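Local coordinates for protein predicted ATPase of the ABC class (PDB 5D6A) that binds the ATP analogue AMP-PNP and probably hydrolyses ATP as an ABC-class ATPase, at residues K531-L536 with D558-L563; W516-Q521 with Q543-H548; E237-T242 with N421-H426. One frame throughout, in Å; residues are numbered along the deposited sequence.

Contacts 1 and 2 belong to the same C-terminal region and touch each other, with W516 of helix 506-519 lying against V559, A562 and L563 of helix 556-564. Contact 1 is wholly buried and joins two helices through apolar groups alone. Contact 2 sets the C-terminal part of helix 506-519 against a loop, and its chemistry is more polar: the amide of the buried Q518 meets N544, which is exposed at the margin. Contact 3 stands apart in the P-loop domain, its centre about 35 Å from that of contact 1 and about 45 Å from that of contact 2. It joins two different sheets through the buried L239, which meets the buried I423 and the amide of the partly exposed N421.

Contact 1. Residues K531-L536 with D558-L563; sequences KQISEL and DVMAAL. Unlike the reference sequence in segment 531-536: S534 (reference Asn).
I533 and V559 reach toward each other tip to tip, each projecting from its own helix. The delta methyl of I533 does most of the work: CD1 lies 3.6 Å from CG1 of V559 and also 3.6 Å from SE of selenomethionine M560, so that it touches two consecutive side chains of the facing helix. M560 crosses I533 at a slant. The bend of its chain at chi2 (-58°) turns the selenium toward this methyl. The second branch of I533 adds a looser touch, with CG2 4.0 Å from CB of V559. Helices 529-536 and 556-564 are thus joined by apolar packing in the MRB1590-type C-terminal region, with helix 506-519 bordering the pair: its L519 lies against Q532 and L536. Away from this buried patch the chemistry changes. K531 and E535, one helical turn apart on the exposed side of helix 529-536, form a salt bridge with NZ of K531 3.5 Å from OE2 of E535, and neither residue takes part in the packing between the helices.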
ATOM      1  N   LYS A 531      -0.404  12.593 -26.125  1.00 46.37           N
ATOM      2  CA  LYS A 531       0.447  12.869 -27.284  1.00 48.82           C
ATOM      3  C   LYS A 531       1.553  13.839 -26.889  1.00 47.85           C
ATOM      4  O   LYS A 531       2.704  13.669 -27.284  1.00 49.49           O
ATOM      5  CB  LYS A 531      -0.386  13.457 -28.426  1.00 52.59           C
ATOM      6  CG  LYS A 531       0.396  13.836 -29.680  1.00 56.50           C
ATOM      7  CD  LYS A 531      -0.501  14.582 -30.660  1.00 60.46           C
ATOM      8  CE  LYS A 531       0.254  15.087 -31.883  1.00 64.57           C
ATOM      9  NZ  LYS A 531       0.792  13.988 -32.733  1.00 66.88           N
ATOM     10  N   GLN A 532       1.196  14.855 -26.107  1.00 45.64           N
ATOM     11  CA  GLN A 532       2.164  15.851 -25.648  1.00 45.40           C
ATOM     12  C   GLN A 532       3.241  15.187 -24.795  1.00 42.22           C
ATOM     13  O   GLN A 532       4.432  15.401 -25.005  1.00 41.34           O
ATOM     14  CB  GLN A 532       1.467  16.942 -24.832  1.00 45.75           C
ATOM     15  CG  GLN A 532       2.354  18.130 -24.495  1.00 47.37           C
ATOM     16  CD  GLN A 532       1.678  19.128 -23.570  1.00 49.61           C
ATOM     17  OE1 GLN A 532       0.713  18.800 -22.871  1.00 49.78           O
ATOM     18  NE2 GLN A 532       2.194  20.356 -23.549  1.00 51.26           N
ATOM     19  N   ILE A 533       2.804  14.377 -23.834  1.00 39.74           N
ATOM     20  CA  ILE A 533       3.716  13.661 -22.940  1.00 37.85           C
ATOM     21  C   ILE A 533       4.667  12.770 -23.732  1.00 38.65           C
ATOM     22  O   ILE A 533       5.868  12.724 -23.452  1.00 37.65           O
ATOM     23  CB  ILE A 533       2.933  12.811 -21.916  1.00 36.52           C
ATOM     24  CG1 ILE A 533       2.153  13.724 -20.963  1.00 35.67           C
ATOM     25  CG2 ILE A 533       3.881  11.928 -21.111  1.00 35.68           C
ATOM     26  CD1 ILE A 533       1.146  13.001 -20.095  1.00 35.00           C
ATOM     27  N   SER A 534       4.126  12.068 -24.724  1.00 39.84           N
ATOM     28  CA  SER A 534       4.925  11.179 -25.560  1.00 41.68           C
ATOM     29  C   SER A 534       6.030  11.956 -26.283  1.00 42.98           C
ATOM     30  O   SER A 534       7.163  11.485 -26.396  1.00 42.24           O
ATOM     31  CB  SER A 534       4.030  10.466 -26.575  1.00 43.91           C
ATOM     32  OG  SER A 534       4.774   9.553 -27.363  1.00 46.76           O
ATOM     33  N   GLU A 535       5.687  13.150 -26.762  1.00 44.63           N
ATOM     34  CA  GLU A 535       6.639  14.010 -27.468  1.00 46.84           C
ATOM     35  C   GLU A 535       7.693  14.604 -26.528  1.00 46.39           C
ATOM     36  O   GLU A 535       8.823  14.849 -26.944  1.00 47.25           O
ATOM     37  CB  GLU A 535       5.896  15.120 -28.216  1.00 48.38           C
ATOM     38  CG  GLU A 535       5.048  14.605 -29.371  1.00 51.08           C
ATOM     39  CD  GLU A 535       4.201  15.683 -30.029  1.00 53.61           C
ATOM     40  OE1 GLU A 535       4.123  16.806 -29.488  1.00 53.77           O
ATOM     41  OE2 GLU A 535       3.601  15.396 -31.089  1.00 55.66           O
ATOM     42  N   LEU A 536       7.324  14.834 -25.269  1.00 45.68           N
ATOM     43  CA  LEU A 536       8.265  15.371 -24.281  1.00 47.19           C
ATOM     44  C   LEU A 536       9.329  14.335 -23.935  1.00 49.68           C
ATOM     45  O   LEU A 536      10.478  14.683 -23.655  1.00 53.16           O
ATOM     46  CB  LEU A 536       7.538  15.801 -23.004  1.00 45.06           C
ATOM     47  CG  LEU A 536       6.529  16.946 -23.133  1.00 45.76           C
ATOM     48  CD1 LEU A 536       5.770  17.126 -21.829  1.00 44.40           C
ATOM     49  CD2 LEU A 536       7.211  18.239 -23.547  1.00 47.55           C
ATOM     50  N   ASP A 558       1.666   5.818 -18.069  1.00 33.95           N
ATOM     51  CA  ASP A 558       1.832   5.861 -16.613  1.00 33.53           C
ATOM     52  C   ASP A 558       1.771   7.297 -16.077  1.00 32.24           C
ATOM     53  O   ASP A 558       1.241   7.532 -14.991  1.00 31.74           O
ATOM     54  CB  ASP A 558       3.130   5.164 -16.189  1.00 33.90           C
ATOM     55  CG  ASP A 558       3.076   3.653 -16.391  1.00 35.54           C
ATOM     56  OD1 ASP A 558       1.968   3.074 -16.347  1.00 35.32           O
ATOM     57  OD2 ASP A 558       4.145   3.036 -16.577  1.00 36.92           O
ATOM     58  N   VAL A 559       2.306   8.249 -16.838  1.00 32.43           N
ATOM     59  CA  VAL A 559       2.265   9.659 -16.443  1.00 31.12           C
ATOM     60  C   VAL A 559       0.801  10.092 -16.358  1.00 32.30           C
ATOM     61  O   VAL A 559       0.399  10.787 -15.420  1.00 31.12           O
ATOM     62  CB  VAL A 559       3.006  10.559 -17.451  1.00 30.58           C
ATOM     63  CG1 VAL A 559       2.880  12.024 -17.060  1.00 30.33           C
ATOM     64  CG2 VAL A 559       4.472  10.170 -17.542  1.00 30.33           C
HETATM   65  N   MSE A 560       0.013   9.660 -17.343  1.00 34.11           N
HETATM   66  CA  MSE A 560      -1.418   9.961 -17.390  1.00 34.86           C
HETATM   67  C   MSE A 560      -2.101   9.294 -16.234  1.00 34.20           C
HETATM   68  O   MSE A 560      -2.893   9.918 -15.529  1.00 33.74           O
HETATM   69  CB  MSE A 560      -2.048   9.447 -18.685  1.00 36.82           C
HETATM   70  CG  MSE A 560      -1.711  10.314 -19.895  1.00 38.23           C
HETATM   71 SE   MSE A 560      -2.287  12.176 -19.604  1.00 41.42          SE
HETATM   72  CE  MSE A 560      -4.227  11.881 -19.421  1.00 41.98           C
ATOM     73  N   ALA A 561      -1.800   8.015 -16.030  1.00 33.40           N
ATOM     74  CA  ALA A 561      -2.390   7.262 -14.929  1.00 33.68           C
ATOM     75  C   ALA A 561      -2.187   7.998 -13.602  1.00 32.76           C
ATOM     76  O   ALA A 561      -3.125   8.154 -12.819  1.00 31.80           O
ATOM     77  CB  ALA A 561      -1.789   5.865 -14.860  1.00 34.07           C
ATOM     78  N   ALA A 562      -0.959   8.451 -13.360  1.00 32.62           N
ATOM     79  CA  ALA A 562      -0.634   9.183 -12.133  1.00 32.95           C
ATOM     80  C   ALA A 562      -1.390  10.503 -12.092  1.00 34.12           C
ATOM     81  O   ALA A 562      -1.894  10.917 -11.048  1.00 34.38           O
ATOM     82  CB  ALA A 562       0.863   9.436 -12.050  1.00 31.66           C
ATOM     83  N   LEU A 563      -1.470  11.150 -13.249  1.00 34.97           N
ATOM     84  CA  LEU A 563      -2.140  12.436 -13.378  1.00 35.41           C
ATOM     85  C   LEU A 563      -3.657  12.294 -13.207  1.00 35.13           C
ATOM     86  O   LEU A 563      -4.309  13.194 -12.678  1.00 36.16           O
ATOM     87  CB  LEU A 563      -1.780  13.047 -14.734  1.00 36.64           C
ATOM     88  CG  LEU A 563      -2.025  14.530 -14.992  1.00 38.30           C
ATOM     89  CD1 LEU A 563      -1.394  15.403 -13.917  1.00 38.30           C
ATOM     90  CD2 LEU A 563      -1.459  14.881 -16.361  1.00 39.68           C
TER

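Contact 2. Residues W516-Q521 with Q543-H548; sequences WYQLAQ and QNMPQH
Q518 stretches from the last part of helix 506-519 to N544, and the two side chains cross at nearly a right angle. Their amide groups are not stacked: the planes stand 66° apart, and the Q518 amide meets the CB of N544 instead of its carboxamide. With chi2 at -178° the Q518 chain is extended beyond CG, which carries its amide across to the loop. There NE2 lies 3.2 Å from CB of N544 and CD lies 3.7 Å from the same carbon. The backbone carbonyl of N544 is close as well, its O 3.0 Å from NE2 of Q518. The next residue, selenomethionine M545, offers its CG, 3.5 Å from NE2 of Q518, while its long, extended side chain packs on W514 and V515 of helix 506-519. The segment 543-548 belongs to the irregular connection between helices 529-536 and 556-564, and the contact lays this connection over the C-terminal part of helix 506-519. Helix 529-536 borders the site, with L536 touching Q518. Further along the loop, the carbonyl of H548 is hydrogen-bonded to T129 and R141, linking the loop to the N-terminal part of the chain. The nitrogen end of the Q518 amide thus lies near a main-chain oxygen and against the aliphatic carbons of N544 and M545, which implies that at least part of the contact is van der Waals in nature, with the polarity of the amide probably eased by the neighbouring carbonyl.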
ATOM      1  N   TRP A 516       5.441  16.400 -15.267  1.00 30.39           N
ATOM      2  CA  TRP A 516       4.376  17.309 -14.833  1.00 31.72           C
ATOM      3  C   TRP A 516       4.935  18.725 -14.774  1.00 33.30           C
ATOM      4  O   TRP A 516       4.303  19.673 -15.238  1.00 34.61           O
ATOM      5  CB  TRP A 516       3.885  16.896 -13.443  1.00 31.48           C
ATOM      6  CG  TRP A 516       3.095  15.611 -13.402  1.00 30.14           C
ATOM      7  CD1 TRP A 516       3.031  14.643 -14.366  1.00 29.51           C
ATOM      8  CD2 TRP A 516       2.377  15.098 -12.279  1.00 29.61           C
ATOM      9  NE1 TRP A 516       2.248  13.599 -13.940  1.00 28.87           N
ATOM     10  CE2 TRP A 516       1.844  13.847 -12.656  1.00 29.08           C
ATOM     11  CE3 TRP A 516       2.107  15.589 -10.998  1.00 30.46           C
ATOM     12  CZ2 TRP A 516       1.058  13.081 -11.801  1.00 29.14           C
ATOM     13  CZ3 TRP A 516       1.327  14.826 -10.147  1.00 30.66           C
ATOM     14  CH2 TRP A 516       0.809  13.583 -10.553  1.00 30.05           C
ATOM     15  N   TYR A 517       6.135  18.849 -14.210  1.00 34.39           N
ATOM     16  CA  TYR A 517       6.818  20.135 -14.089  1.00 35.86           C
ATOM     17  C   TYR A 517       6.950  20.812 -15.449  1.00 37.55           C
ATOM     18  O   TYR A 517       6.843  22.030 -15.549  1.00 40.01           O
ATOM     19  CB  TYR A 517       8.201  19.947 -13.447  1.00 36.00           C
ATOM     20  CG  TYR A 517       8.990  21.230 -13.263  1.00 38.10           C
ATOM     21  CD1 TYR A 517       8.779  22.049 -12.156  1.00 38.84           C
ATOM     22  CD2 TYR A 517       9.956  21.618 -14.190  1.00 39.10           C
ATOM     23  CE1 TYR A 517       9.497  23.221 -11.982  1.00 41.20           C
ATOM     24  CE2 TYR A 517      10.681  22.788 -14.025  1.00 41.71           C
ATOM     25  CZ  TYR A 517      10.448  23.588 -12.921  1.00 42.71           C
ATOM     26  OH  TYR A 517      11.162  24.753 -12.754  1.00 44.26           O
ATOM     27  N   GLN A 518       7.178  20.016 -16.490  1.00 38.06           N
ATOM     28  CA  GLN A 518       7.318  20.550 -17.847  1.00 40.36           C
ATOM     29  C   GLN A 518       5.968  20.928 -18.439  1.00 39.63           C
ATOM     30  O   GLN A 518       5.863  21.922 -19.161  1.00 40.84           O
ATOM     31  CB  GLN A 518       8.042  19.557 -18.759  1.00 41.66           C
ATOM     32  CG  GLN A 518       9.489  19.319 -18.362  1.00 43.84           C
ATOM     33  CD  GLN A 518      10.212  18.379 -19.301  1.00 46.67           C
ATOM     34  OE1 GLN A 518       9.733  18.082 -20.397  1.00 49.11           O
ATOM     35  NE2 GLN A 518      11.381  17.912 -18.880  1.00 48.96           N
ATOM     36  N   LEU A 519       4.939  20.139 -18.137  1.00 37.21           N
ATOM     37  CA  LEU A 519       3.590  20.432 -18.612  1.00 36.92           C
ATOM     38  C   LEU A 519       3.152  21.785 -18.064  1.00 37.71           C
ATOM     39  O   LEU A 519       2.469  22.545 -18.741  1.00 38.42           O
ATOM     40  CB  LEU A 519       2.602  19.349 -18.169  1.00 35.33           C
ATOM     41  CG  LEU A 519       2.807  17.925 -18.701  1.00 34.45           C
ATOM     42  CD1 LEU A 519       1.828  16.970 -18.036  1.00 32.96           C
ATOM     43  CD2 LEU A 519       2.670  17.867 -20.217  1.00 35.20           C
ATOM     44  N   ALA A 520       3.578  22.079 -16.837  1.00 37.77           N
ATOM     45  CA  ALA A 520       3.240  23.333 -16.164  1.00 39.58           C
ATOM     46  C   ALA A 520       3.802  24.582 -16.845  1.00 42.29           C
ATOM     47  O   ALA A 520       3.309  25.683 -16.609  1.00 45.35           O
ATOM     48  CB  ALA A 520       3.711  23.286 -14.718  1.00 39.31           C
ATOM     49  N   GLN A 521       4.822  24.412 -17.684  1.00 42.24           N
ATOM     50  CA  GLN A 521       5.456  25.534 -18.373  1.00 44.52           C
ATOM     51  C   GLN A 521       4.652  26.037 -19.572  1.00 47.12           C
ATOM     52  O   GLN A 521       4.934  27.113 -20.092  1.00 50.03           O
ATOM     53  CB  GLN A 521       6.853  25.129 -18.856  1.00 43.84           C
ATOM     54  CG  GLN A 521       7.763  24.556 -17.777  1.00 42.27           C
ATOM     55  CD  GLN A 521       8.086  25.539 -16.664  1.00 43.14           C
ATOM     56  OE1 GLN A 521       8.171  26.741 -16.889  1.00 44.99           O
ATOM     57  NE2 GLN A 521       8.295  25.021 -15.460  1.00 41.88           N
ATOM     58  N   GLN A 543      17.010  15.783 -21.058  1.00 58.98           N
ATOM     59  CA  GLN A 543      17.639  17.106 -21.197  1.00 62.52           C
ATOM     60  C   GLN A 543      16.871  18.237 -20.516  1.00 60.79           C
ATOM     61  O   GLN A 543      17.484  19.169 -20.003  1.00 63.04           O
ATOM     62  CB  GLN A 543      17.911  17.467 -22.669  1.00 66.37           C
ATOM     63  CG  GLN A 543      16.677  17.729 -23.523  1.00 67.03           C
ATOM     64  CD  GLN A 543      17.021  18.189 -24.932  1.00 71.25           C
ATOM     65  OE1 GLN A 543      18.192  18.378 -25.273  1.00 73.32           O
ATOM     66  NE2 GLN A 543      15.998  18.378 -25.758  1.00 71.55           N
ATOM     67  N   ASN A 544      15.542  18.157 -20.503  1.00 58.53           N
ATOM     68  CA  ASN A 544      14.723  19.209 -19.883  1.00 59.61           C
ATOM     69  C   ASN A 544      14.357  18.970 -18.410  1.00 56.11           C
ATOM     70  O   ASN A 544      13.567  19.721 -17.832  1.00 57.61           O
ATOM     71  CB  ASN A 544      13.462  19.478 -20.722  1.00 60.30           C
ATOM     72  CG  ASN A 544      13.767  20.196 -22.028  1.00 62.25           C
ATOM     73  OD1 ASN A 544      14.905  20.590 -22.287  1.00 63.34           O
ATOM     74  ND2 ASN A 544      12.744  20.384 -22.850  1.00 62.93           N
HETATM   75  N   MSE A 545      14.937  17.938 -17.805  1.00 52.83           N
HETATM   76  CA  MSE A 545      14.700  17.635 -16.397  1.00 48.63           C
HETATM   77  C   MSE A 545      15.926  18.028 -15.631  1.00 50.56           C
HETATM   78  O   MSE A 545      17.006  18.140 -16.215  1.00 54.02           O
HETATM   79  CB  MSE A 545      14.505  16.140 -16.198  1.00 44.79           C
HETATM   80  CG  MSE A 545      13.291  15.629 -16.955  1.00 42.12           C
HETATM   81 SE   MSE A 545      12.946  13.754 -16.457  1.00 37.82          SE
HETATM   82  CE  MSE A 545      11.199  13.610 -17.349  1.00 37.02           C
ATOM     83  N   PRO A 546      15.791  18.257 -14.310  1.00 50.00           N
ATOM     84  CA  PRO A 546      16.989  18.580 -13.539  1.00 50.87           C
ATOM     85  C   PRO A 546      18.015  17.468 -13.709  1.00 50.89           C
ATOM     86  O   PRO A 546      17.644  16.321 -13.956  1.00 49.04           O
ATOM     87  CB  PRO A 546      16.487  18.630 -12.095  1.00 50.10           C
ATOM     88  CG  PRO A 546      15.033  18.909 -12.199  1.00 49.37           C
ATOM     89  CD  PRO A 546      14.572  18.278 -13.480  1.00 49.10           C
ATOM     90  N   GLN A 547      19.290  17.799 -13.570  1.00 52.79           N
ATOM     91  CA  GLN A 547      20.345  16.810 -13.760  1.00 53.11           C
ATOM     92  C   GLN A 547      20.501  15.852 -12.570  1.00 51.59           C
ATOM     93  O   GLN A 547      21.571  15.769 -11.967  1.00 52.02           O
ATOM     94  CB  GLN A 547      21.660  17.521 -14.104  1.00 56.11           C
ATOM     95  CG  GLN A 547      21.574  18.274 -15.428  1.00 57.52           C
ATOM     96  CD  GLN A 547      22.822  19.067 -15.764  1.00 61.40           C
ATOM     97  OE1 GLN A 547      23.593  19.443 -14.882  1.00 64.16           O
ATOM     98  NE2 GLN A 547      23.014  19.346 -17.051  1.00 62.41           N
ATOM     99  N   HIS A 548      19.427  15.128 -12.248  1.00 49.35           N
ATOM    100  CA  HIS A 548      19.460  14.156 -11.153  1.00 48.81           C
ATOM    101  C   HIS A 548      19.879  12.790 -11.686  1.00 47.75           C
ATOM    102  O   HIS A 548      19.676  12.483 -12.865  1.00 47.54           O
ATOM    103  CB  HIS A 548      18.099  14.009 -10.459  1.00 47.28           C
ATOM    104  CG  HIS A 548      17.564  15.276  -9.866  1.00 49.47           C
ATOM    105  ND1 HIS A 548      18.342  16.143  -9.129  1.00 52.93           N
ATOM    106  CD2 HIS A 548      16.305  15.773  -9.819  1.00 49.07           C
ATOM    107  CE1 HIS A 548      17.599  17.150  -8.707  1.00 53.39           C
ATOM    108  NE2 HIS A 548      16.356  16.947  -9.108  1.00 51.29           N
TER

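Contact 3. Residues E237-T242 with N421-H426; sequences ESLQVT and NVIQMH
L239 sends its two methyl groups to different partners, CD1 to N421 and CD2 to I423, and so bridges two sheets of the P-loop domain. It lies next to Q240 of strand 240-245, at the edge of a four-stranded antiparallel sheet, whereas N421 and I423 belong to strand 421-425 of the mixed, largely parallel sheet; this layering is consistent with the nucleotide-binding core of ABC ATPases. In L239 the CG points away from the backbone N (chi1 -162°) and chi2 is 58°, a conformation that spreads the methyls along the opposing strand. I423 leaves its backbone to one side of the contact, but with CG1 beside the backbone N and chi2 at 173° its extended chain runs back to L239, which it meets at about a right angle. N421 holds its CG beside the backbone N, opposite the carbonyl carbon, and its side chain crosses that of L239 at a slant, placing ND2 alongside CD1. L254 of strand 249-257 packs on both L239 and I423, and P257 touches N421. The side chain of I423 is also about 11 Å from the bound AMP-PNP, near the probable Walker A loop without touching it. At the far end of the segment, H426 is hydrogen-bonded to D384 of the second subunit. In the apolar half of the contact, CD2 of L239 lies 3.9 Å from CD1 of I423.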
ATOM      1  N   GLU A 237       2.295 -27.035 -28.034  1.00 58.00           N
ATOM      2  CA  GLU A 237       2.529 -26.908 -29.480  1.00 59.17           C
ATOM      3  C   GLU A 237       1.397 -26.192 -30.205  1.00 57.36           C
ATOM      4  O   GLU A 237       1.637 -25.395 -31.110  1.00 56.33           O
ATOM      5  CB  GLU A 237       2.761 -28.280 -30.127  1.00 63.23           C
ATOM      6  CG  GLU A 237       4.035 -28.983 -29.677  1.00 65.69           C
ATOM      7  CD  GLU A 237       4.321 -30.256 -30.460  1.00 70.28           C
ATOM      8  OE1 GLU A 237       3.565 -30.568 -31.410  1.00 72.45           O
ATOM      9  OE2 GLU A 237       5.311 -30.945 -30.128  1.00 71.89           O
ATOM     10  N   SER A 238       0.168 -26.477 -29.794  1.00 56.86           N
ATOM     11  CA  SER A 238      -1.011 -25.877 -30.403  1.00 57.18           C
ATOM     12  C   SER A 238      -0.962 -24.350 -30.412  1.00 55.40           C
ATOM     13  O   SER A 238      -1.538 -23.712 -31.294  1.00 54.91           O
ATOM     14  CB  SER A 238      -2.264 -26.340 -29.658  1.00 58.05           C
ATOM     15  OG  SER A 238      -3.433 -25.781 -30.226  1.00 59.27           O
ATOM     16  N   LEU A 239      -0.263 -23.776 -29.438  1.00 54.61           N
ATOM     17  CA  LEU A 239      -0.178 -22.327 -29.311  1.00 53.68           C
ATOM     18  C   LEU A 239       1.288 -21.866 -29.249  1.00 52.91           C
ATOM     19  O   LEU A 239       1.605 -20.820 -28.681  1.00 51.59           O
ATOM     20  CB  LEU A 239      -0.942 -21.917 -28.051  1.00 53.13           C
ATOM     21  CG  LEU A 239      -1.383 -20.471 -27.886  1.00 53.26           C
ATOM     22  CD1 LEU A 239      -2.277 -20.051 -29.042  1.00 53.87           C
ATOM     23  CD2 LEU A 239      -2.114 -20.315 -26.562  1.00 53.71           C
ATOM     24  N   GLN A 240       2.166 -22.649 -29.869  1.00 53.91           N
ATOM     25  CA  GLN A 240       3.606 -22.380 -29.891  1.00 53.73           C
ATOM     26  C   GLN A 240       4.027 -21.526 -31.084  1.00 53.81           C
ATOM     27  O   GLN A 240       3.506 -21.684 -32.191  1.00 56.19           O
ATOM     28  CB  GLN A 240       4.353 -23.721 -29.943  1.00 55.90           C
ATOM     29  CG  GLN A 240       5.853 -23.659 -30.209  1.00 55.89           C
ATOM     30  CD  GLN A 240       6.449 -25.045 -30.432  1.00 57.73           C
ATOM     31  OE1 GLN A 240       6.017 -26.025 -29.823  1.00 57.33           O
ATOM     32  NE2 GLN A 240       7.445 -25.132 -31.312  1.00 58.68           N
ATOM     33  N   VAL A 241       4.976 -20.622 -30.847  1.00 52.67           N
ATOM     34  CA  VAL A 241       5.535 -19.771 -31.901  1.00 52.50           C
ATOM     35  C   VAL A 241       7.038 -19.687 -31.689  1.00 52.20           C
ATOM     36  O   VAL A 241       7.528 -19.929 -30.586  1.00 51.40           O
ATOM     37  CB  VAL A 241       4.938 -18.349 -31.919  1.00 50.92           C
ATOM     38  CG1 VAL A 241       3.431 -18.407 -32.116  1.00 51.32           C
ATOM     39  CG2 VAL A 241       5.294 -17.591 -30.648  1.00 49.48           C
ATOM     40  N   THR A 242       7.765 -19.337 -32.744  1.00 53.21           N
ATOM     41  CA  THR A 242       9.216 -19.246 -32.674  1.00 53.28           C
ATOM     42  C   THR A 242       9.698 -17.908 -33.220  1.00 52.65           C
ATOM     43  O   THR A 242       9.547 -17.624 -34.404  1.00 54.58           O
ATOM     44  CB  THR A 242       9.865 -20.396 -33.464  1.00 55.37           C
ATOM     45  OG1 THR A 242       9.352 -21.650 -32.990  1.00 55.71           O
ATOM     46  CG2 THR A 242      11.385 -20.372 -33.318  1.00 55.65           C
ATOM     47  N   ASN A 421      -8.674 -17.499 -27.433  1.00 57.17           N
ATOM     48  CA  ASN A 421      -7.865 -18.607 -26.928  1.00 56.93           C
ATOM     49  C   ASN A 421      -8.014 -18.769 -25.416  1.00 54.43           C
ATOM     50  O   ASN A 421      -8.212 -17.789 -24.696  1.00 53.08           O
ATOM     51  CB  ASN A 421      -6.389 -18.407 -27.281  1.00 56.65           C
ATOM     52  CG  ASN A 421      -6.165 -18.232 -28.770  1.00 58.36           C
ATOM     53  OD1 ASN A 421      -6.747 -17.348 -29.395  1.00 59.58           O
ATOM     54  ND2 ASN A 421      -5.292 -19.054 -29.338  1.00 59.75           N
ATOM     55  N   VAL A 422      -7.919 -20.011 -24.941  1.00 53.57           N
ATOM     56  CA  VAL A 422      -8.045 -20.309 -23.514  1.00 52.14           C
ATOM     57  C   VAL A 422      -6.891 -21.196 -23.047  1.00 52.23           C
ATOM     58  O   VAL A 422      -6.701 -22.302 -23.552  1.00 53.32           O
ATOM     59  CB  VAL A 422      -9.383 -21.002 -23.198  1.00 53.26           C
ATOM     60  CG1 VAL A 422      -9.513 -21.254 -21.703  1.00 53.00           C
ATOM     61  CG2 VAL A 422     -10.547 -20.155 -23.693  1.00 53.11           C
ATOM     62  N   ILE A 423      -6.133 -20.697 -22.075  1.00 50.68           N
ATOM     63  CA  ILE A 423      -4.989 -21.413 -21.523  1.00 51.79           C
ATOM     64  C   ILE A 423      -5.309 -21.927 -20.126  1.00 52.81           C
ATOM     65  O   ILE A 423      -5.854 -21.193 -19.305  1.00 52.44           O
ATOM     66  CB  ILE A 423      -3.757 -20.495 -21.446  1.00 49.86           C
ATOM     67  CG1 ILE A 423      -3.363 -20.038 -22.855  1.00 50.08           C
ATOM     68  CG2 ILE A 423      -2.595 -21.213 -20.769  1.00 50.55           C
ATOM     69  CD1 ILE A 423      -2.272 -18.991 -22.885  1.00 48.56           C
ATOM     70  N   GLN A 424      -4.970 -23.186 -19.857  1.00 54.50           N
ATOM     71  CA  GLN A 424      -5.223 -23.772 -18.549  1.00 55.26           C
ATOM     72  C   GLN A 424      -3.912 -24.072 -17.838  1.00 55.72           C
ATOM     73  O   GLN A 424      -3.018 -24.696 -18.410  1.00 56.68           O
ATOM     74  CB  GLN A 424      -6.035 -25.062 -18.677  1.00 57.54           C
ATOM     75  CG  GLN A 424      -6.458 -25.650 -17.333  1.00 58.68           C
ATOM     76  CD  GLN A 424      -7.158 -26.988 -17.459  1.00 60.79           C
ATOM     77  OE1 GLN A 424      -7.113 -27.628 -18.503  1.00 62.36           O
ATOM     78  NE2 GLN A 424      -7.795 -27.426 -16.381  1.00 61.93           N
HETATM   79  N   MSE A 425      -3.802 -23.620 -16.591  1.00 55.46           N
HETATM   80  CA  MSE A 425      -2.620 -23.878 -15.780  1.00 56.11           C
HETATM   81  C   MSE A 425      -2.912 -25.096 -14.947  1.00 59.14           C
HETATM   82  O   MSE A 425      -3.968 -25.191 -14.315  1.00 59.92           O
HETATM   83  CB  MSE A 425      -2.284 -22.692 -14.881  1.00 54.00           C
HETATM   84  CG  MSE A 425      -1.931 -21.436 -15.676  1.00 51.31           C
HETATM   85 SE   MSE A 425      -0.415 -21.765 -16.892  0.80 51.09          SE
HETATM   86  CE  MSE A 425       1.046 -21.767 -15.573  1.00 51.92           C
ATOM     87  N   HIS A 426      -1.981 -26.042 -14.951  1.00 61.35           N
ATOM     88  CA  HIS A 426      -2.118 -27.280 -14.198  1.00 64.61           C
ATOM     89  C   HIS A 426      -0.728 -27.725 -13.786  1.00 66.77           C
ATOM     90  O   HIS A 426       0.129 -27.920 -14.637  1.00 68.53           O
ATOM     91  CB  HIS A 426      -2.785 -28.342 -15.072  1.00 66.75           C
ATOM     92  CG  HIS A 426      -2.879 -29.689 -14.429  1.00 69.41           C
ATOM     93  ND1 HIS A 426      -3.955 -30.075 -13.660  1.00 70.53           N
ATOM     94  CD2 HIS A 426      -2.032 -30.744 -14.448  1.00 71.77           C
ATOM     95  CE1 HIS A 426      -3.766 -31.309 -13.231  1.00 73.66           C
ATOM     96  NE2 HIS A 426      -2.605 -31.739 -13.694  1.00 74.45           N
TER